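Local coordinates for hypothetical multiheme protein (Ignicoccus hospitalis KIN4/I, PDB 4QO5) that probably transfers electrons through eight heme c groups as a membrane-associated octaheme cytochrome c, at residues 172-177 against 204-209; 88-93 against 104-109; 250-255 against 487-492. All coordinates share one frame; numbering follows the deposited sequence.

Interaction 1 (172-177 against 204-209). With HEC (heme c), chain C.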
loop_
_atom_site.group_PDB
_atom_site.type_symbol
_atom_site.label_atom_id
_atom_site.label_comp_id
_atom_site.label_asym_id
_atom_site.label_seq_id
_atom_site.Cartn_x
_atom_site.Cartn_y
_atom_site.Cartn_z
ATOM N N GLY A 172 17.426 6.475 -14.081
ATOM C CA GLY A 172 18.726 7.152 -14.086
ATOM C C GLY A 172 18.732 8.410 -14.925
ATOM O O GLY A 172 18.020 8.497 -15.936
ATOM N N THR A 173 19.524 9.396 -14.496
ATOM C CA THR A 173 19.719 10.629 -15.243
ATOM C C THR A 173 21.103 10.612 -15.879
ATOM O O THR A 173 21.909 9.722 -15.619
ATOM C CB THR A 173 19.713 11.863 -14.309
ATOM O OG1 THR A 173 20.627 11.617 -13.222
ATOM C CG2 THR A 173 18.324 12.140 -13.758
ATOM N N VAL A 174 21.378 11.619 -16.698
ATOM C CA VAL A 174 22.749 11.894 -17.136
ATOM C C VAL A 174 23.302 13.004 -16.233
ATOM O O VAL A 174 22.733 14.089 -16.152
ATOM C CB VAL A 174 22.791 12.353 -18.596
ATOM C CG1 VAL A 174 24.190 12.882 -18.962
ATOM C CG2 VAL A 174 22.398 11.214 -19.506
ATOM N N VAL A 175 24.376 12.703 -15.514
ATOM C CA VAL A 175 24.968 13.655 -14.600
ATOM C C VAL A 175 25.970 14.529 -15.368
ATOM O O VAL A 175 26.860 14.026 -16.064
ATOM C CB VAL A 175 25.677 12.945 -13.426
ATOM C CG1 VAL A 175 26.299 13.978 -12.480
ATOM C CG2 VAL A 175 24.698 12.018 -12.679
ATOM N N LYS A 176 25.802 15.839 -15.254
ATOM C CA LYS A 176 26.749 16.776 -15.848
ATOM C C LYS A 176 27.361 17.672 -14.780
ATOM O O LYS A 176 26.649 18.224 -13.946
ATOM C CB LYS A 176 26.059 17.619 -16.926
ATOM C CG LYS A 176 25.726 16.830 -18.179
ATOM C CD LYS A 176 25.007 17.670 -19.229
ATOM C CE LYS A 176 24.526 16.792 -20.383
ATOM N NZ LYS A 176 23.945 17.571 -21.513
ATOM N N VAL A 177 28.684 17.818 -14.806
ATOM C CA VAL A 177 29.340 18.729 -13.880
ATOM C C VAL A 177 29.344 20.099 -14.531
ATOM O O VAL A 177 29.905 20.260 -15.611
ATOM C CB VAL A 177 30.782 18.290 -13.578
ATOM C CG1 VAL A 177 31.467 19.281 -12.646
ATOM C CG2 VAL A 177 30.790 16.891 -12.992
ATOM N N GLY A 204 20.437 3.115 -14.125
ATOM C CA GLY A 204 21.230 3.411 -15.305
ATOM C C GLY A 204 21.833 4.811 -15.306
ATOM O O GLY A 204 22.062 5.385 -16.370
ATOM N N ARG A 205 22.076 5.371 -14.122
ATOM C CA ARG A 205 22.632 6.730 -14.037
ATOM C C ARG A 205 23.928 6.841 -14.851
ATOM O O ARG A 205 24.804 5.975 -14.751
ATOM C CB ARG A 205 22.916 7.117 -12.596
ATOM C CG ARG A 205 23.408 8.594 -12.429
ATOM C CD ARG A 205 23.663 8.851 -10.963
ATOM N NE ARG A 205 24.888 8.182 -10.530
ATOM C CZ ARG A 205 25.123 7.752 -9.292
ATOM N NH1 ARG A 205 24.209 7.892 -8.318
ATOM N NH2 ARG A 205 26.284 7.178 -9.024
ATOM N N VAL A 206 24.036 7.886 -15.666
ATOM C CA VAL A 206 25.252 8.092 -16.467
ATOM C C VAL A 206 26.183 9.023 -15.694
ATOM O O VAL A 206 25.928 10.215 -15.576
ATOM C CB VAL A 206 24.922 8.669 -17.857
ATOM C CG1 VAL A 206 26.185 8.781 -18.717
ATOM C CG2 VAL A 206 23.866 7.799 -18.544
ATOM N N ASN A 207 27.256 8.456 -15.161
ATOM C CA ASN A 207 28.128 9.155 -14.232
ATOM C C ASN A 207 29.091 10.105 -14.930
ATOM O O ASN A 207 29.293 10.002 -16.141
ATOM C CB ASN A 207 28.888 8.120 -13.405
ATOM C CG ASN A 207 27.962 7.308 -12.541
ATOM O OD1 ASN A 207 27.364 7.831 -11.602
ATOM N ND2 ASN A 207 27.819 6.036 -12.861
ATOM N N PRO A 208 29.679 11.041 -14.167
ATOM C CA PRO A 208 30.629 11.990 -14.762
ATOM C C PRO A 208 31.852 11.334 -15.419
ATOM O O PRO A 208 32.413 11.920 -16.344
ATOM C CB PRO A 208 31.065 12.846 -13.564
ATOM C CG PRO A 208 29.943 12.760 -12.588
ATOM C CD PRO A 208 29.380 11.358 -12.756
ATOM N N ASP A 209 32.264 10.159 -14.949
ATOM C CA ASP A 209 33.411 9.448 -15.533
ATOM C C ASP A 209 32.991 8.552 -16.697
ATOM O O ASP A 209 33.807 7.812 -17.254
ATOM C CB ASP A 209 34.162 8.631 -14.463
ATOM C CG ASP A 209 33.326 7.472 -13.903
ATOM O OD1 ASP A 209 33.872 6.667 -13.112
ATOM O OD2 ASP A 209 32.131 7.366 -14.246
HETATM FE FE HEC C . 30.670 8.947 0.555
HETATM C CHA HEC C . 28.528 10.573 -1.588
HETATM C CHB HEC C . 30.915 11.844 2.426
HETATM C CHC HEC C . 32.612 7.309 2.669
HETATM C CHD HEC C . 30.588 6.183 -1.472
HETATM N NA HEC C . 29.860 10.803 0.483
HETATM C C1A HEC C . 28.997 11.267 -0.511
HETATM C C2A HEC C . 28.667 12.643 -0.247
HETATM C C3A HEC C . 29.306 12.998 0.862
HETATM C C4A HEC C . 30.065 11.861 1.343
HETATM C CMA HEC C . 29.240 14.384 1.538
HETATM C CAA HEC C . 27.768 13.532 -1.141
HETATM C CBA HEC C . 26.314 13.096 -1.213
HETATM C CGA HEC C . 25.617 13.676 -0.019
HETATM O O1A HEC C . 24.783 12.943 0.575
HETATM O O2A HEC C . 25.913 14.851 0.340
HETATM N NB HEC C . 31.612 9.516 2.108
HETATM C C1B HEC C . 31.521 10.699 2.828
HETATM C C2B HEC C . 32.097 10.522 4.131
HETATM C C3B HEC C . 32.487 9.239 4.158
HETATM C C4B HEC C . 32.236 8.609 2.911
HETATM C CMB HEC C . 32.104 11.634 5.217
HETATM C CAB HEC C . 33.033 8.319 5.234
HETATM C CBB HEC C . 32.361 8.594 6.625
HETATM N NC HEC C . 31.480 7.129 0.576
HETATM C C1C HEC C . 32.299 6.617 1.546
HETATM C C2C HEC C . 32.868 5.369 1.106
HETATM C C3C HEC C . 32.101 5.010 0.062
HETATM C C4C HEC C . 31.360 6.142 -0.352
HETATM C CMC HEC C . 33.647 4.476 2.114
HETATM C CAC HEC C . 32.025 3.779 -0.877
HETATM C CBC HEC C . 32.202 2.402 -0.176
HETATM N ND HEC C . 29.731 8.496 -1.195
HETATM C C1D HEC C . 29.810 7.252 -1.817
HETATM C C2D HEC C . 28.951 7.179 -2.971
HETATM C C3D HEC C . 28.303 8.554 -3.045
HETATM C C4D HEC C . 28.855 9.292 -1.917
HETATM C CMD HEC C . 28.813 5.903 -3.850
HETATM C CAD HEC C . 27.272 9.151 -4.044
HETATM C CBD HEC C . 27.101 8.416 -5.359
HETATM C CGD HEC C . 26.037 7.342 -5.209
HETATM O O1D HEC C . 25.762 6.646 -6.208
HETATM O O2D HEC C . 25.463 7.187 -4.101
HETATM O O HOH W 1 27.912 11.940 -17.557
#
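T173 and V175 meet V206 through the backbone: V206 N donates to T173 O at 2.8 Å, almost straight at 172°, and V175 N donates to V206 O at 2.9 Å. The two segments run in the same direction, so this pair of bonds makes a single parallel beta bridge between V174 and V206. Water 1 spans V175 O and N207 O. At G172, where phi is positive, a side chain would collide with the backbone of R205. The bridge lies where the chain leaves helix 167-171, which ends in the heme ligand H171, and enters the two-stranded antiparallel hairpin 176-185/188-196; it ties the loop after the hairpin back to the segment before it. Apolar contacts follow the backbones. V174 CG2 lies beside V206 CG2 at 3.8 Å, V175 CG1 meets P208 CG at the same distance, and V175 CG2 packs 3.7 Å from R205 CG. The side-chain polar bonds of R205 run away from 172-177, to N207 and the heme. With CG opposite the backbone N, the chain passes V175 and then bends at chi3 (74°), which turns the guanidinium so that R205 NE (2.7 Å) and NH2 both grip N207 OD1 side-on, in the guanidinium plane. R205 NH1 and NH2 each give a 2.9 Å hydrogen bond to propionate O1D of the chain C heme; NH2 thus serves both acceptors. N200 O also accepts from NH1.

Interaction 2 (88-93 against 104-109). With HEC (heme c), chain C.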
loop_
_atom_site.group_PDB
_atom_site.type_symbol
_atom_site.label_atom_id
_atom_site.label_comp_id
_atom_site.label_asym_id
_atom_site.label_seq_id
_atom_site.Cartn_x
_atom_site.Cartn_y
_atom_site.Cartn_z
ATOM N N GLU A 88 42.072 11.819 -11.445
ATOM C CA GLU A 88 42.201 12.274 -12.826
ATOM C C GLU A 88 41.075 11.772 -13.739
ATOM O O GLU A 88 40.830 12.348 -14.798
ATOM C CB GLU A 88 43.572 11.865 -13.388
ATOM C CG GLU A 88 43.722 10.367 -13.714
ATOM C CD GLU A 88 43.828 9.466 -12.477
ATOM O OE1 GLU A 88 43.956 9.986 -11.350
ATOM O OE2 GLU A 88 43.778 8.226 -12.634
ATOM N N LYS A 89 40.390 10.704 -13.330
ATOM C CA LYS A 89 39.292 10.148 -14.118
ATOM C C LYS A 89 37.926 10.760 -13.798
ATOM O O LYS A 89 36.934 10.461 -14.464
ATOM C CB LYS A 89 39.207 8.633 -13.911
ATOM C CG LYS A 89 40.475 7.885 -14.287
ATOM C CD LYS A 89 40.319 6.393 -14.020
ATOM C CE LYS A 89 41.575 5.615 -14.413
ATOM N NZ LYS A 89 41.477 4.177 -14.013
ATOM N N HIS A 90 37.865 11.603 -12.774
ATOM C CA HIS A 90 36.591 12.171 -12.363
ATOM C C HIS A 90 36.568 13.679 -12.575
ATOM O O HIS A 90 37.317 14.394 -11.930
ATOM C CB HIS A 90 36.323 11.852 -10.895
ATOM C CG HIS A 90 36.151 10.391 -10.616
ATOM N ND1 HIS A 90 34.934 9.753 -10.716
ATOM C CD2 HIS A 90 37.044 9.443 -10.237
ATOM C CE1 HIS A 90 35.080 8.478 -10.397
ATOM N NE2 HIS A 90 36.349 8.265 -10.101
ATOM N N PRO A 91 35.704 14.154 -13.488
ATOM C CA PRO A 91 35.498 15.580 -13.771
ATOM C C PRO A 91 34.972 16.350 -12.557
ATOM O O PRO A 91 35.110 17.575 -12.523
ATOM C CB PRO A 91 34.434 15.566 -14.873
ATOM C CG PRO A 91 34.605 14.228 -15.539
ATOM C CD PRO A 91 34.942 13.295 -14.412
ATOM N N ASP A 92 34.369 15.654 -11.598
ATOM C CA ASP A 92 33.896 16.309 -10.376
ATOM C C ASP A 92 34.939 16.264 -9.260
ATOM O O ASP A 92 34.624 16.503 -8.092
ATOM C CB ASP A 92 32.528 15.774 -9.908
ATOM C CG ASP A 92 32.504 14.264 -9.698
ATOM O OD1 ASP A 92 33.331 13.546 -10.301
ATOM O OD2 ASP A 92 31.615 13.790 -8.939
ATOM N N THR A 93 36.189 15.985 -9.628
ATOM C CA THR A 93 37.274 16.074 -8.659
ATOM C C THR A 93 37.525 17.535 -8.284
ATOM O O THR A 93 37.704 18.388 -9.158
ATOM C CB THR A 93 38.570 15.441 -9.189
ATOM O OG1 THR A 93 38.406 14.018 -9.203
ATOM C CG2 THR A 93 39.743 15.793 -8.291
ATOM N N ILE A 104 30.746 12.016 -6.386
ATOM C CA ILE A 104 30.017 10.884 -6.934
ATOM C C ILE A 104 30.961 9.720 -7.148
ATOM O O ILE A 104 31.723 9.692 -8.124
ATOM C CB ILE A 104 29.254 11.218 -8.239
ATOM C CG1 ILE A 104 28.235 12.334 -7.987
ATOM C CG2 ILE A 104 28.521 9.968 -8.770
ATOM C CD1 ILE A 104 27.525 12.807 -9.259
ATOM N N VAL A 105 30.934 8.783 -6.205
ATOM C CA VAL A 105 31.707 7.561 -6.320
ATOM C C VAL A 105 30.971 6.601 -7.263
ATOM O O VAL A 105 29.791 6.309 -7.077
ATOM C CB VAL A 105 31.963 6.945 -4.925
ATOM C CG1 VAL A 105 32.651 5.594 -5.031
ATOM C CG2 VAL A 105 32.760 7.911 -4.047
ATOM N N THR A 106 31.668 6.109 -8.284
ATOM C CA THR A 106 31.006 5.464 -9.409
ATOM C C THR A 106 31.312 3.963 -9.456
ATOM O O THR A 106 32.181 3.496 -8.721
ATOM C CB THR A 106 31.495 6.096 -10.716
ATOM O OG1 THR A 106 32.868 5.745 -10.903
ATOM C CG2 THR A 106 31.329 7.627 -10.670
ATOM N N PRO A 107 30.585 3.207 -10.302
ATOM C CA PRO A 107 30.896 1.774 -10.467
ATOM C C PRO A 107 32.370 1.520 -10.795
ATOM O O PRO A 107 32.961 0.522 -10.346
ATOM C CB PRO A 107 30.009 1.362 -11.647
ATOM C CG PRO A 107 28.800 2.252 -11.505
ATOM C CD PRO A 107 29.357 3.585 -11.039
ATOM N N ASN A 108 32.983 2.424 -11.547
ATOM C CA ASN A 108 34.404 2.250 -11.846
ATOM C C ASN A 108 35.296 2.385 -10.610
ATOM O O ASN A 108 36.365 1.777 -10.541
ATOM C CB ASN A 108 34.854 3.167 -12.986
ATOM C CG ASN A 108 34.412 2.650 -14.348
ATOM O OD1 ASN A 108 33.772 1.598 -14.445
ATOM N ND2 ASN A 108 34.754 3.380 -15.404
ATOM N N ASP A 109 34.847 3.167 -9.627
ATOM C CA ASP A 109 35.549 3.243 -8.351
ATOM C C ASP A 109 35.344 1.945 -7.555
ATOM O O ASP A 109 36.301 1.369 -7.031
ATOM C CB ASP A 109 35.031 4.420 -7.524
ATOM C CG ASP A 109 35.392 5.764 -8.136
ATOM O OD1 ASP A 109 36.417 5.847 -8.863
ATOM O OD2 ASP A 109 34.635 6.725 -7.894
HETATM FE FE HEC C . 30.670 8.947 0.555
HETATM C CHA HEC C . 28.528 10.573 -1.588
HETATM C CHB HEC C . 30.915 11.844 2.426
HETATM C CHC HEC C . 32.612 7.309 2.669
HETATM C CHD HEC C . 30.588 6.183 -1.472
HETATM N NA HEC C . 29.860 10.803 0.483
HETATM C C1A HEC C . 28.997 11.267 -0.511
HETATM C C2A HEC C . 28.667 12.643 -0.247
HETATM C C3A HEC C . 29.306 12.998 0.862
HETATM C C4A HEC C . 30.065 11.861 1.343
HETATM C CMA HEC C . 29.240 14.384 1.538
HETATM C CAA HEC C . 27.768 13.532 -1.141
HETATM C CBA HEC C . 26.314 13.096 -1.213
HETATM C CGA HEC C . 25.617 13.676 -0.019
HETATM O O1A HEC C . 24.783 12.943 0.575
HETATM O O2A HEC C . 25.913 14.851 0.340
HETATM N NB HEC C . 31.612 9.516 2.108
HETATM C C1B HEC C . 31.521 10.699 2.828
HETATM C C2B HEC C . 32.097 10.522 4.131
HETATM C C3B HEC C . 32.487 9.239 4.158
HETATM C C4B HEC C . 32.236 8.609 2.911
HETATM C CMB HEC C . 32.104 11.634 5.217
HETATM C CAB HEC C . 33.033 8.319 5.234
HETATM C CBB HEC C . 32.361 8.594 6.625
HETATM N NC HEC C . 31.480 7.129 0.576
HETATM C C1C HEC C . 32.299 6.617 1.546
HETATM C C2C HEC C . 32.868 5.369 1.106
HETATM C C3C HEC C . 32.101 5.010 0.062
HETATM C C4C HEC C . 31.360 6.142 -0.352
HETATM C CMC HEC C . 33.647 4.476 2.114
HETATM C CAC HEC C . 32.025 3.779 -0.877
HETATM C CBC HEC C . 32.202 2.402 -0.176
HETATM N ND HEC C . 29.731 8.496 -1.195
HETATM C C1D HEC C . 29.810 7.252 -1.817
HETATM C C2D HEC C . 28.951 7.179 -2.971
HETATM C C3D HEC C . 28.303 8.554 -3.045
HETATM C C4D HEC C . 28.855 9.292 -1.917
HETATM C CMD HEC C . 28.813 5.903 -3.850
HETATM C CAD HEC C . 27.272 9.151 -4.044
HETATM C CBD HEC C . 27.101 8.416 -5.359
HETATM C CGD HEC C . 26.037 7.342 -5.209
HETATM O O1D HEC C . 25.762 6.646 -6.208
HETATM O O2D HEC C . 25.463 7.187 -4.101
HETATM O O HOH W 2 32.404 10.999 -10.529
#
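H90 and D109 form a histidine-carboxylate hydrogen bond that joins a type I beta turn, H90 to T93, to the capping box of T106 and D109 at the start of helix 107-110. From CB, the H90 side chain heads for the other segment, CG lying opposite the carbonyl carbon (chi1 -65°), and its ring stacks on that of H102. On one flank of the ring, H90 ND1 lies 2.8 Å from water 2, which donates to D92 OD1 and I104 O and so bridges both segments. On the other, H90 CD2 flanks D109 OD1 at 3.9 Å. H90 CE1, between the nitrogens, lies closest to D109 OD2 at 3.1 Å, with T106 OG1 also at the ring edge; that hydroxyl is hydrogen-bonded to D209 OD1. At the tip, H90 NE2 donates to D109 OD1 at 2.7 Å, on the syn lone pair of that oxygen, with ring and carboxylate planes turned 44° apart. D109 OD2 takes T106 N from above the carboxylate plane and also pairs with H102 NE2, which holds the carboxylate in place. On the heme side of 104-109, V105 CB packs 3.5 Å from methyl CMD of the chain C heme. D92 OD2, which also pairs with Y195 OH, accepts I104 N at 3.2 Å almost end-on to its C-O bond.

Interaction 3 (250-255 against 487-492). With HEC (heme c), chain I.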
loop_
_atom_site.group_PDB
_atom_site.type_symbol
_atom_site.label_atom_id
_atom_site.label_comp_id
_atom_site.label_asym_id
_atom_site.label_seq_id
_atom_site.Cartn_x
_atom_site.Cartn_y
_atom_site.Cartn_z
ATOM N N TRP A 250 4.585 -9.328 -4.101
ATOM C CA TRP A 250 5.311 -10.082 -3.079
ATOM C C TRP A 250 4.741 -9.869 -1.680
ATOM O O TRP A 250 4.631 -10.807 -0.906
ATOM C CB TRP A 250 6.779 -9.699 -3.094
ATOM C CG TRP A 250 7.629 -10.468 -2.133
ATOM C CD1 TRP A 250 8.248 -11.645 -2.364
ATOM C CD2 TRP A 250 7.950 -10.096 -0.789
ATOM N NE1 TRP A 250 8.946 -12.046 -1.235
ATOM C CE2 TRP A 250 8.784 -11.096 -0.261
ATOM C CE3 TRP A 250 7.610 -9.007 0.021
ATOM C CZ2 TRP A 250 9.282 -11.045 1.048
ATOM C CZ3 TRP A 250 8.099 -8.959 1.310
ATOM C CH2 TRP A 250 8.923 -9.958 1.813
ATOM N N LYS A 251 4.431 -8.617 -1.343
ATOM C CA LYS A 251 3.848 -8.308 -0.044
ATOM C C LYS A 251 2.565 -9.101 0.232
ATOM O O LYS A 251 2.341 -9.544 1.361
ATOM C CB LYS A 251 3.594 -6.793 0.098
ATOM N N GLU A 252 1.720 -9.275 -0.784
ATOM C CA GLU A 252 0.478 -10.031 -0.577
ATOM C C GLU A 252 0.693 -11.543 -0.651
ATOM O O GLU A 252 -0.125 -12.309 -0.159
ATOM C CB GLU A 252 -0.652 -9.577 -1.532
ATOM C CG GLU A 252 -0.418 -9.862 -3.013
ATOM C CD GLU A 252 -1.708 -9.855 -3.848
ATOM O OE1 GLU A 252 -2.785 -10.190 -3.307
ATOM O OE2 GLU A 252 -1.643 -9.547 -5.060
ATOM N N SER A 253 1.798 -11.973 -1.249
ATOM C CA SER A 253 2.105 -13.394 -1.363
ATOM C C SER A 253 2.420 -14.009 -0.012
ATOM O O SER A 253 2.833 -13.317 0.908
ATOM C CB SER A 253 3.321 -13.612 -2.283
ATOM O OG SER A 253 4.553 -13.309 -1.626
ATOM N N LYS A 254 2.222 -15.319 0.113
ATOM C CA LYS A 254 2.548 -15.982 1.369
ATOM C C LYS A 254 4.029 -15.865 1.717
ATOM O O LYS A 254 4.376 -15.770 2.896
ATOM C CB LYS A 254 2.081 -17.450 1.356
ATOM C CG LYS A 254 0.580 -17.575 1.105
ATOM C CD LYS A 254 0.077 -19.027 1.176
ATOM C CE LYS A 254 -0.180 -19.472 2.604
ATOM N NZ LYS A 254 -0.864 -20.816 2.642
ATOM N N HIS A 255 4.909 -15.871 0.714
ATOM C CA HIS A 255 6.326 -15.650 0.971
ATOM C C HIS A 255 6.504 -14.347 1.750
ATOM O O HIS A 255 7.234 -14.295 2.739
ATOM C CB HIS A 255 7.091 -15.478 -0.328
ATOM C CG HIS A 255 7.102 -16.701 -1.181
ATOM N ND1 HIS A 255 7.015 -16.646 -2.552
ATOM C CD2 HIS A 255 7.176 -18.010 -0.857
ATOM C CE1 HIS A 255 7.037 -17.872 -3.042
ATOM N NE2 HIS A 255 7.150 -18.709 -2.036
ATOM N N ASN A 487 3.127 -15.120 -7.198
ATOM C CA ASN A 487 2.113 -15.584 -6.254
ATOM C C ASN A 487 1.298 -14.465 -5.636
ATOM O O ASN A 487 1.086 -14.441 -4.420
ATOM C CB ASN A 487 2.765 -16.423 -5.155
ATOM C CG ASN A 487 3.671 -17.481 -5.710
ATOM O OD1 ASN A 487 3.274 -18.251 -6.581
ATOM N ND2 ASN A 487 4.912 -17.497 -5.250
ATOM N N GLY A 488 0.834 -13.548 -6.478
ATOM C CA GLY A 488 -0.070 -12.510 -6.038
ATOM C C GLY A 488 -1.489 -13.048 -6.062
ATOM O O GLY A 488 -1.735 -14.196 -6.439
ATOM N N GLN A 489 -2.424 -12.213 -5.640
ATOM C CA GLN A 489 -3.833 -12.544 -5.676
ATOM C C GLN A 489 -4.615 -11.351 -6.226
ATOM O O GLN A 489 -5.149 -11.404 -7.331
ATOM C CB GLN A 489 -4.330 -12.937 -4.278
ATOM C CG GLN A 489 -3.789 -14.287 -3.777
ATOM C CD GLN A 489 -2.475 -14.162 -3.015
ATOM O OE1 GLN A 489 -2.066 -13.068 -2.616
ATOM N NE2 GLN A 489 -1.807 -15.288 -2.811
ATOM N N ASP A 490 -4.662 -10.252 -5.479
ATOM C CA ASP A 490 -5.471 -9.130 -5.954
ATOM C C ASP A 490 -4.833 -8.355 -7.103
ATOM O O ASP A 490 -5.546 -7.747 -7.899
ATOM C CB ASP A 490 -5.950 -8.222 -4.813
ATOM C CG ASP A 490 -7.403 -7.776 -4.998
ATOM O OD1 ASP A 490 -8.082 -8.260 -5.940
ATOM O OD2 ASP A 490 -7.886 -6.978 -4.172
ATOM N N TRP A 491 -3.506 -8.411 -7.236
ATOM C CA TRP A 491 -2.869 -7.765 -8.384
ATOM C C TRP A 491 -3.207 -8.476 -9.697
ATOM O O TRP A 491 -3.095 -7.899 -10.770
ATOM C CB TRP A 491 -1.346 -7.581 -8.191
ATOM C CG TRP A 491 -1.056 -6.172 -7.824
ATOM C CD1 TRP A 491 -0.735 -5.158 -8.670
ATOM C CD2 TRP A 491 -1.175 -5.591 -6.525
ATOM N NE1 TRP A 491 -0.617 -3.978 -7.970
ATOM C CE2 TRP A 491 -0.870 -4.223 -6.646
ATOM C CE3 TRP A 491 -1.489 -6.106 -5.263
ATOM C CZ2 TRP A 491 -0.883 -3.352 -5.556
ATOM C CZ3 TRP A 491 -1.492 -5.249 -4.181
ATOM C CH2 TRP A 491 -1.193 -3.888 -4.330
ATOM N N THR A 492 -3.635 -9.733 -9.611
ATOM C CA THR A 492 -4.075 -10.438 -10.808
ATOM C C THR A 492 -5.576 -10.267 -11.039
ATOM O O THR A 492 -6.113 -10.764 -12.030
ATOM C CB THR A 492 -3.804 -11.959 -10.718
ATOM O OG1 THR A 492 -4.534 -12.503 -9.611
ATOM C CG2 THR A 492 -2.329 -12.231 -10.515
HETATM FE FE HEC I . 7.265 -20.843 -2.031
HETATM C CHA HEC I . 4.208 -20.778 -0.514
HETATM C CHB HEC I . 5.737 -21.288 -5.097
HETATM C CHC HEC I . 10.250 -20.467 -3.621
HETATM C CHD HEC I . 8.825 -21.178 0.939
HETATM N NA HEC I . 5.361 -20.975 -2.669
HETATM C C1A HEC I . 4.216 -20.909 -1.877
HETATM C C2A HEC I . 3.046 -20.990 -2.732
HETATM C C3A HEC I . 3.490 -21.147 -3.984
HETATM C C4A HEC I . 4.930 -21.136 -3.975
HETATM C CMA HEC I . 2.619 -21.276 -5.247
HETATM C CAA HEC I . 1.548 -20.956 -2.289
HETATM C CBA HEC I . 1.030 -19.508 -2.348
HETATM C CGA HEC I . -0.481 -19.421 -2.313
HETATM O O1A HEC I . -1.155 -20.474 -2.427
HETATM O O2A HEC I . -1.020 -18.289 -2.181
HETATM N NB HEC I . 7.891 -20.916 -3.980
HETATM C C1B HEC I . 7.065 -20.972 -5.090
HETATM C C2B HEC I . 7.828 -20.648 -6.263
HETATM C C3B HEC I . 9.083 -20.382 -5.855
HETATM C C4B HEC I . 9.139 -20.584 -4.424
HETATM C CMB HEC I . 7.141 -20.608 -7.654
HETATM C CAB HEC I . 10.337 -19.859 -6.621
HETATM C CBB HEC I . 10.090 -19.170 -7.993
HETATM N NC HEC I . 9.121 -20.859 -1.471
HETATM C C1C HEC I . 10.237 -20.628 -2.258
HETATM C C2C HEC I . 11.427 -20.742 -1.447
HETATM C C3C HEC I . 10.980 -20.709 -0.183
HETATM C C4C HEC I . 9.563 -20.950 -0.188
HETATM C CMC HEC I . 12.797 -20.284 -2.025
HETATM C CAC HEC I . 11.650 -20.667 1.209
HETATM C CBC HEC I . 12.954 -19.856 1.320
HETATM N ND HEC I . 6.627 -20.970 -0.109
HETATM C C1D HEC I . 7.468 -21.147 0.989
HETATM C C2D HEC I . 6.689 -21.275 2.192
HETATM C C3D HEC I . 5.263 -21.142 1.723
HETATM C C4D HEC I . 5.305 -20.955 0.301
HETATM C CMD HEC I . 7.212 -21.491 3.627
HETATM C CAD HEC I . 4.000 -21.192 2.601
HETATM C CBD HEC I . 3.371 -22.571 2.399
HETATM C CGD HEC I . 1.872 -22.479 2.604
HETATM O O1D HEC I . 1.161 -22.057 1.652
HETATM O O2D HEC I . 1.370 -22.845 3.700
HETATM O O HOH W 3 0.868 -16.396 -2.260
#
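E252 ends helix 246-252 with a carboxylate that collects three consecutive backbone N-H groups of the loop 487-492, three residues before H255, an axial ligand of the bis-histidine chain I heme. D490 N donates to OE1 of E252 at 2.9 Å on its syn lone pair. OE2 of E252 accepts twice: Q489 N approaches at 2.8 Å from well above the carboxylate plane (64° out of it), and W491 N at 3.1 Å from the syn side. The indole of W491 turns its edge to the same oxygen, W491 CE3 lying 3.5 Å from E252 OE2. E252 reaches the loop because CG sits between backbone N and carbonyl carbon (chi1 66°) and the chain is extended from there. Without this carboxylate, as with an alanine here, the N-H groups of Q489, D490 and W491 are likely to lose their common acceptor, and the link between helix 246-252 and the loop to weaken.

Around this centre, W491 NE1 is fixed by D241, and L240 of the third subunit packs on E252. S253 breaks the helix: OG donates to W250 O and, as N-cap of helix 254-262, receives G256 N. S253 CB rests 3.2 Å from N487 O. That carbonyl also accepts from water 3, which takes K254 N and donates to heme propionate O2A, linking both segments to the cofactor. The helix so begun presents H255, whose NE2 binds the heme iron at 2.1 Å; H411 is the other axial ligand. N487 ND2 comes 3.1 Å from H255 CE1, the amide and imidazole planes 69° apart. K254 bends over the propionates, and besides T216 O of the third subunit, K254 NZ donates to heme O1D at 2.6 Å.

Interactions 1 and 2 are neighbours on one side of the chain's centre, their centres 11 Å apart, and both reach the chain C heme: R205 of 204-209 through a propionate, V105 of 104-109 through packing. They touch directly, for example where P208 O packs on P91 CG. Interaction 3 lies on the opposite side, about 35 Å from interaction 1 between centres, at the chain I heme and close to the third subunit. Interactions 2 and 3 are buried, interaction 1 only partly. Their chemistry differs: a backbone bridge, valine packing and an arginine on a propionate in interaction 1, side-chain polar pairs and a water in interaction 2, and a carboxylate on backbone N-H groups near an iron ligand in interaction 3.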